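Local coordinates for protein neutral ceramidase (Pseudomonas aeruginosa, PDB 2ZWS) that hydrolyses the N-acyl linkage of ceramides to give sphingosine and a free fatty acid, and also runs the reverse synthesis, as a secreted zinc-dependent amidase, at residues V368-I376 with G462-W470; T391-R399 with Y475-L486. All coordinates share one frame; numbering follows the deposited sequence. Where two conformers were deposited one is given.

Going from the N terminus, the chain first meets contact 1 at the turn that follows helix 365-370, then the strand of contact 2 at 391-399. It next passes through strand 403-407, helix 414-428 and the zinc ligand Tyr448 before returning: residues 462-470 close the loop of contact 1, and helix 471-488, which follows directly, closes that of contact 2. The segments alternate, so the two closures cross rather than nest. Contact 1 ties the turn after helix 365-370 to the loop leading into helix 471-488; contact 2 lays that helix on a four-stranded sheet. They touch by packing, Tyr467 OH lying 3.8 Å from Leu393 CD1, while the Tyr467 hydroxyl is hydrogen-bonded to Pro390 O.

Contact 1 (V368-I376 with G462-W470); sequences VQCQAEKTI and GGSTLYGPW
Cys370 of helix 365-370, partner of Cys322 in an inferred disulfide, meets the loop through its backbone: its carbonyl O lies 3.2 Å from Pro469 CD. Gln371 comes next and reaches much further. Its CB leaves the backbone pointing away from the loop, but the chain folds back at chi2 (-77°) and carries the amide over to it. NE2 donates to Leu466 O at 3.0 Å with a nearly straight N-H...O angle of 164°, the acceptor lying close to the amide plane, while OE1 faces Gly468 CA at 3.4 Å. Gly468, at positive phi, ends a type I turn from Thr465. Across from it the 371-374 segment makes a type II' turn, entered with Ala372 at positive phi, and the contact is thus one turn set against another. Ala372 CB rests on Pro469 CG at 3.8 Å. Glu373 passes alongside the same proline, its carboxylate held in a salt bridge by Arg452. Lys374 completes the grip. With CG anti to the backbone N (chi1 -173°), the chain runs out toward the loop, and its CE passes 3.6 Å from Gly463 CA. NZ then bonds Thr465 O at 2.7 Å and Gln371 OE1 at 2.8 Å, approaching each from above the carbonyl plane; Ala325 O is a third acceptor. The bond to OE1 helps fix which way round the Gln371 amide sits. Thr465 itself packs close to the zinc ligand Tyr448.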
# COMPACT_ATOMS: atom_id res chain seq x y z
N VAL A 368 32.75 5.97 0.90
CA VAL A 368 33.01 5.73 -0.52
C VAL A 368 33.52 4.30 -0.71
O VAL A 368 33.08 3.58 -1.60
CB VAL A 368 34.04 6.76 -1.11
CG1 VAL A 368 34.38 6.43 -2.56
CG2 VAL A 368 33.50 8.19 -1.01
N GLN A 369 34.46 3.90 0.15
CA GLN A 369 35.06 2.59 0.03
C GLN A 369 34.10 1.46 0.33
O GLN A 369 34.03 0.50 -0.43
CB GLN A 369 36.34 2.47 0.86
CG GLN A 369 37.51 3.24 0.27
CD GLN A 369 37.65 3.05 -1.25
OE1 GLN A 369 37.49 4.00 -2.03
NE2 GLN A 369 37.96 1.82 -1.66
N CYS A 370 33.35 1.55 1.43
CA CYS A 370 32.59 0.35 1.67
C CYS A 370 31.25 0.30 0.86
O CYS A 370 30.76 -0.81 0.69
CB CYS A 370 32.55 -0.12 3.18
SG CYS A 370 34.12 -0.67 3.97
N GLN A 371 30.77 1.40 0.27
CA GLN A 371 29.65 1.34 -0.68
C GLN A 371 29.98 0.64 -2.02
O GLN A 371 29.09 0.43 -2.86
CB GLN A 371 29.09 2.75 -0.94
CG GLN A 371 28.34 3.36 0.25
CD GLN A 371 26.94 2.78 0.42
OE1 GLN A 371 26.45 2.07 -0.46
NE2 GLN A 371 26.29 3.08 1.55
N ALA A 372 31.26 0.30 -2.21
CA ALA A 372 31.71 -0.61 -3.28
C ALA A 372 31.41 -0.03 -4.66
O ALA A 372 31.83 1.09 -4.95
CB ALA A 372 31.12 -2.04 -3.09
N GLU A 373 30.67 -0.74 -5.50
CA GLU A 373 30.48 -0.26 -6.87
C GLU A 373 29.55 0.93 -7.04
O GLU A 373 29.42 1.50 -8.12
CB GLU A 373 30.20 -1.39 -7.88
CG GLU A 373 29.42 -2.57 -7.43
CD GLU A 373 30.14 -3.49 -6.45
OE1 GLU A 373 31.17 -4.14 -6.77
OE2 GLU A 373 29.64 -3.57 -5.33
N LYS A 374 28.89 1.34 -5.96
CA LYS A 374 28.04 2.51 -6.01
C LYS A 374 28.83 3.80 -6.25
O LYS A 374 29.91 3.99 -5.68
CB LYS A 374 27.28 2.63 -4.68
CG LYS A 374 26.21 3.75 -4.65
CD LYS A 374 25.46 3.79 -3.30
CE LYS A 374 24.44 2.67 -3.21
NZ LYS A 374 24.02 2.53 -1.78
N THR A 375 28.30 4.66 -7.12
CA THR A 375 28.81 6.03 -7.19
C THR A 375 27.80 6.91 -6.46
O THR A 375 26.65 7.09 -6.86
CB THR A 375 29.17 6.52 -8.60
OG1 THR A 375 27.99 6.80 -9.36
CG2 THR A 375 30.02 5.49 -9.33
N ILE A 376 28.25 7.40 -5.32
CA ILE A 376 27.35 8.09 -4.40
C ILE A 376 26.82 9.39 -4.99
O ILE A 376 27.61 10.25 -5.42
CB ILE A 376 28.03 8.32 -3.03
CG1 ILE A 376 28.32 6.97 -2.36
CG2 ILE A 376 27.17 9.24 -2.17
CD1 ILE A 376 29.20 7.04 -1.14
N GLY A 462 19.93 -1.42 -7.35
CA GLY A 462 21.26 -1.19 -6.80
C GLY A 462 21.37 0.32 -6.81
O GLY A 462 20.79 0.99 -7.66
N GLY A 463 22.06 0.92 -5.87
CA GLY A 463 22.07 2.37 -5.94
C GLY A 463 20.90 2.95 -5.17
O GLY A 463 21.01 4.07 -4.68
N SER A 464 19.77 2.23 -5.08
CA SER A 464 18.89 2.50 -3.92
C SER A 464 18.97 1.42 -2.84
O SER A 464 18.10 1.36 -1.96
CB SER A 464 17.43 2.73 -4.35
OG SER A 464 17.29 4.01 -4.95
N THR A 465 20.01 0.59 -2.91
CA THR A 465 20.30 -0.35 -1.82
C THR A 465 21.16 0.40 -0.81
O THR A 465 22.39 0.54 -0.97
CB THR A 465 20.95 -1.64 -2.36
OG1 THR A 465 20.03 -2.33 -3.22
CG2 THR A 465 21.39 -2.56 -1.22
N LEU A 466 20.51 0.96 0.20
CA LEU A 466 21.11 2.03 1.00
C LEU A 466 22.39 1.67 1.72
O LEU A 466 23.32 2.49 1.78
CB LEU A 466 20.10 2.59 2.03
CG LEU A 466 18.83 3.20 1.43
CD1 LEU A 466 17.87 3.55 2.57
CD2 LEU A 466 19.12 4.43 0.58
N TYR A 467 22.42 0.49 2.31
CA TYR A 467 23.46 0.16 3.31
C TYR A 467 24.67 -0.58 2.74
O TYR A 467 25.43 -1.20 3.48
CB TYR A 467 22.82 -0.58 4.50
CG TYR A 467 21.58 0.15 4.99
CD1 TYR A 467 21.68 1.33 5.75
CD2 TYR A 467 20.29 -0.30 4.65
CE1 TYR A 467 20.52 2.03 6.16
CE2 TYR A 467 19.12 0.39 5.06
CZ TYR A 467 19.25 1.53 5.82
OH TYR A 467 18.10 2.21 6.21
N GLY A 468 24.79 -0.55 1.42
CA GLY A 468 25.95 -1.12 0.74
C GLY A 468 25.76 -2.52 0.20
O GLY A 468 24.65 -3.09 0.23
N PRO A 469 26.85 -3.12 -0.28
CA PRO A 469 26.77 -4.38 -1.00
C PRO A 469 26.22 -5.54 -0.16
O PRO A 469 25.69 -6.50 -0.72
CB PRO A 469 28.23 -4.63 -1.43
CG PRO A 469 29.06 -3.84 -0.48
CD PRO A 469 28.23 -2.63 -0.16
N TRP A 470 26.39 -5.47 1.15
CA TRP A 470 26.00 -6.57 2.03
C TRP A 470 24.66 -6.35 2.72
O TRP A 470 24.33 -7.07 3.66
CB TRP A 470 27.11 -6.89 3.04
CG TRP A 470 28.41 -7.20 2.32
CD1 TRP A 470 29.52 -6.42 2.28
CD2 TRP A 470 28.66 -8.33 1.49
NE1 TRP A 470 30.48 -7.02 1.49
CE2 TRP A 470 29.98 -8.19 1.00
CE3 TRP A 470 27.92 -9.46 1.13
CZ2 TRP A 470 30.57 -9.15 0.15
CZ3 TRP A 470 28.50 -10.42 0.29
CH2 TRP A 470 29.82 -10.25 -0.19

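Contact 2 (T391-R399 with Y475-L486); sequences TVLPIQMFR and YQQLFVDMAVAL
Gln396 O lies at the edge of the Phe479 ring, in its plane, 3.5 Å from CE1, a carbonyl oxygen against the ring's C-H rim. No hydrogen bond joins the two segments: this is helix-on-sheet packing, with helix 471-488 laid across one face of the mixed four-stranded sheet 295-303, 392-400, 403-407 and 435-439. The axes of strand 392-399 and helix 475-486 come within 9.0 Å and cross at -41°. Leu393, Ile395 and Met397 all turn toward the helix, while the CB of Gln396 leaves the strand away from the helix, and its NE2 donates to Val91 O. At one end Leu393 CD1 meets Tyr475 OH; Leu393 also lies near Gln68, an inferred substrate-binding residue. Ile395 is the central wedge. Its CG2, anti to the backbone N, sits over one face of Phe479, nearer the rim than the centre, in a CH-pi contact 3.9 Å from the ring centroid. Its other branch goes to different neighbours, CD1 reaching the edge of the Tyr475 ring near its plane and CG1 touching Leu478 CD1. Met397 and Met482 run antiparallel alongside each other, bringing Met397 SD to 3.7 Å from Met482 CG. Met397 CG comes up to the Phe479 edge, and its chain bends at chi3 (58°) to bring CE against both Ala483 CB and Leu486 CD1. Leu406 of the adjacent strand touches both Met397 and Phe479. Met482 bends too, and its CE comes up to the strand backbone, 3.4 Å from Ile395 O.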
# COMPACT_ATOMS: atom_id res chain seq x y z
N THR A 391 17.60 4.32 10.11
CA THR A 391 18.75 3.60 10.63
C THR A 391 18.36 2.43 11.53
O THR A 391 19.16 1.52 11.72
CB THR A 391 19.66 4.54 11.42
OG1 THR A 391 18.96 5.07 12.55
CG2 THR A 391 20.15 5.70 10.52
N VAL A 392 17.15 2.46 12.10
CA VAL A 392 16.71 1.42 13.03
C VAL A 392 15.49 0.80 12.38
O VAL A 392 14.51 1.51 12.14
CB VAL A 392 16.37 1.98 14.43
CG1 VAL A 392 15.69 0.90 15.32
CG2 VAL A 392 17.62 2.61 15.09
N LEU A 393 15.56 -0.48 12.07
CA LEU A 393 14.54 -1.10 11.20
C LEU A 393 13.90 -2.32 11.84
O LEU A 393 14.57 -3.08 12.55
CB LEU A 393 15.16 -1.47 9.84
CG LEU A 393 15.60 -0.27 8.98
CD1 LEU A 393 16.35 -0.77 7.81
CD2 LEU A 393 14.37 0.52 8.54
N PRO A 394 12.58 -2.50 11.62
CA PRO A 394 11.87 -3.62 12.21
C PRO A 394 12.08 -4.90 11.40
O PRO A 394 12.02 -4.87 10.15
CB PRO A 394 10.40 -3.18 12.11
CG PRO A 394 10.34 -2.36 10.83
CD PRO A 394 11.71 -1.66 10.77
N ILE A 395 12.32 -5.99 12.12
CA ILE A 395 12.37 -7.32 11.53
C ILE A 395 11.31 -8.13 12.30
O ILE A 395 11.28 -8.10 13.54
CB ILE A 395 13.77 -7.96 11.73
CG1 ILE A 395 14.91 -7.13 11.08
CG2 ILE A 395 13.77 -9.43 11.27
CD1 ILE A 395 14.75 -6.97 9.59
N GLN A 396 10.45 -8.85 11.58
CA GLN A 396 9.33 -9.52 12.21
C GLN A 396 9.01 -10.80 11.47
O GLN A 396 9.12 -10.87 10.23
CB GLN A 396 8.11 -8.59 12.14
CG GLN A 396 6.91 -9.12 12.94
CD GLN A 396 5.77 -8.15 12.89
OE1 GLN A 396 5.41 -7.69 11.81
NE2 GLN A 396 5.19 -7.81 14.06
N MET A 397 8.56 -11.80 12.24
CA MET A 397 8.07 -13.06 11.68
C MET A 397 6.87 -13.53 12.48
O MET A 397 6.87 -13.45 13.72
CB MET A 397 9.12 -14.16 11.73
CG MET A 397 10.35 -13.94 10.86
SD MET A 397 11.60 -15.22 11.01
CE MET A 397 10.65 -16.68 10.55
N PHE A 398 5.83 -13.97 11.77
CA PHE A 398 4.70 -14.65 12.39
C PHE A 398 4.80 -16.13 12.04
O PHE A 398 5.17 -16.47 10.91
CB PHE A 398 3.36 -14.19 11.80
CG PHE A 398 2.89 -12.83 12.28
CD1 PHE A 398 3.57 -12.11 13.26
CD2 PHE A 398 1.74 -12.29 11.74
CE1 PHE A 398 3.12 -10.86 13.68
CE2 PHE A 398 1.26 -11.04 12.17
CZ PHE A 398 1.95 -10.34 13.14
N ARG A 399 4.48 -16.99 12.99
CA ARG A 399 4.24 -18.39 12.67
C ARG A 399 2.71 -18.60 12.73
O ARG A 399 2.07 -18.24 13.73
CB ARG A 399 4.92 -19.33 13.67
CG ARG A 399 4.41 -20.77 13.46
CD ARG A 399 5.08 -21.79 14.34
NE ARG A 399 4.65 -23.12 13.91
CZ ARG A 399 5.35 -24.24 14.08
NH1 ARG A 399 6.51 -24.21 14.73
NH2 ARG A 399 4.88 -25.39 13.61
N TYR A 475 20.06 -8.70 5.96
CA TYR A 475 18.67 -9.14 6.15
C TYR A 475 18.57 -10.66 6.26
O TYR A 475 17.80 -11.17 7.05
CB TYR A 475 17.79 -8.64 5.01
CG TYR A 475 17.33 -7.22 5.15
CD1 TYR A 475 16.33 -6.87 6.07
CD2 TYR A 475 17.86 -6.22 4.33
CE1 TYR A 475 15.89 -5.56 6.17
CE2 TYR A 475 17.41 -4.91 4.40
CZ TYR A 475 16.41 -4.59 5.34
OH TYR A 475 15.92 -3.30 5.44
N GLN A 476 19.38 -11.39 5.48
CA GLN A 476 19.30 -12.83 5.55
C GLN A 476 19.74 -13.31 6.95
O GLN A 476 19.06 -14.16 7.55
CB GLN A 476 20.17 -13.48 4.46
CG GLN A 476 19.93 -14.96 4.28
CD GLN A 476 20.38 -15.45 2.93
OE1 GLN A 476 20.08 -14.84 1.90
NE2 GLN A 476 21.09 -16.58 2.92
N GLN A 477 20.82 -12.75 7.46
CA GLN A 477 21.29 -13.08 8.81
C GLN A 477 20.22 -12.79 9.86
O GLN A 477 19.97 -13.61 10.74
CB GLN A 477 22.51 -12.25 9.15
CG GLN A 477 22.99 -12.41 10.57
CD GLN A 477 24.27 -11.66 10.79
OE1 GLN A 477 24.29 -10.63 11.47
NE2 GLN A 477 25.32 -12.13 10.16
N LEU A 478 19.61 -11.60 9.75
CA LEU A 478 18.60 -11.18 10.73
C LEU A 478 17.40 -12.12 10.75
O LEU A 478 16.91 -12.51 11.83
CB LEU A 478 18.18 -9.74 10.45
CG LEU A 478 19.27 -8.69 10.69
CD1 LEU A 478 18.82 -7.33 10.18
CD2 LEU A 478 19.69 -8.60 12.14
N PHE A 479 16.89 -12.44 9.56
CA PHE A 479 15.77 -13.38 9.47
C PHE A 479 16.12 -14.80 9.87
O PHE A 479 15.30 -15.50 10.48
CB PHE A 479 15.13 -13.30 8.08
CG PHE A 479 14.20 -12.13 7.91
CD1 PHE A 479 12.98 -12.11 8.60
CD2 PHE A 479 14.51 -11.05 7.07
CE1 PHE A 479 12.09 -11.04 8.48
CE2 PHE A 479 13.58 -9.97 6.94
CZ PHE A 479 12.38 -9.98 7.66
N VAL A 480 17.32 -15.28 9.50
CA VAL A 480 17.70 -16.63 9.93
C VAL A 480 17.82 -16.70 11.45
O VAL A 480 17.28 -17.64 12.08
CB VAL A 480 18.99 -17.10 9.23
CG1 VAL A 480 19.59 -18.33 9.95
CG2 VAL A 480 18.66 -17.43 7.79
N ASP A 481 18.46 -15.69 12.04
CA ASP A 481 18.62 -15.67 13.49
C ASP A 481 17.24 -15.66 14.19
O ASP A 481 17.03 -16.36 15.20
CB ASP A 481 19.52 -14.51 13.94
CG ASP A 481 21.00 -14.73 13.59
OD1 ASP A 481 21.36 -15.83 13.11
OD2 ASP A 481 21.82 -13.80 13.82
N MET A 482 16.29 -14.91 13.63
CA MET A 482 14.94 -14.84 14.19
C MET A 482 14.24 -16.20 14.06
O MET A 482 13.59 -16.65 14.99
CB MET A 482 14.12 -13.75 13.51
CG MET A 482 12.72 -13.63 14.12
SD MET A 482 11.95 -12.07 13.61
CE MET A 482 12.83 -10.91 14.67
N ALA A 483 14.42 -16.85 12.91
CA ALA A 483 13.81 -18.17 12.66
C ALA A 483 14.36 -19.20 13.66
O ALA A 483 13.62 -20.05 14.18
CB ALA A 483 14.10 -18.64 11.22
N VAL A 484 15.67 -19.15 13.90
CA VAL A 484 16.30 -20.05 14.88
C VAL A 484 15.75 -19.78 16.28
O VAL A 484 15.40 -20.72 16.99
CB VAL A 484 17.83 -19.90 14.85
CG1 VAL A 484 18.49 -20.61 16.08
CG2 VAL A 484 18.38 -20.48 13.53
N ALA A 485 15.64 -18.51 16.66
CA ALA A 485 14.99 -18.18 17.95
C ALA A 485 13.57 -18.77 18.10
O ALA A 485 13.24 -19.35 19.13
CB ALA A 485 14.99 -16.67 18.18
N LEU A 486 12.74 -18.61 17.06
CA LEU A 486 11.41 -19.25 17.04
C LEU A 486 11.52 -20.75 17.23
O LEU A 486 10.80 -21.33 18.04
CB LEU A 486 10.70 -18.96 15.72
CG LEU A 486 9.82 -17.73 15.73
CD1 LEU A 486 9.59 -17.24 14.31
CD2 LEU A 486 8.51 -17.99 16.45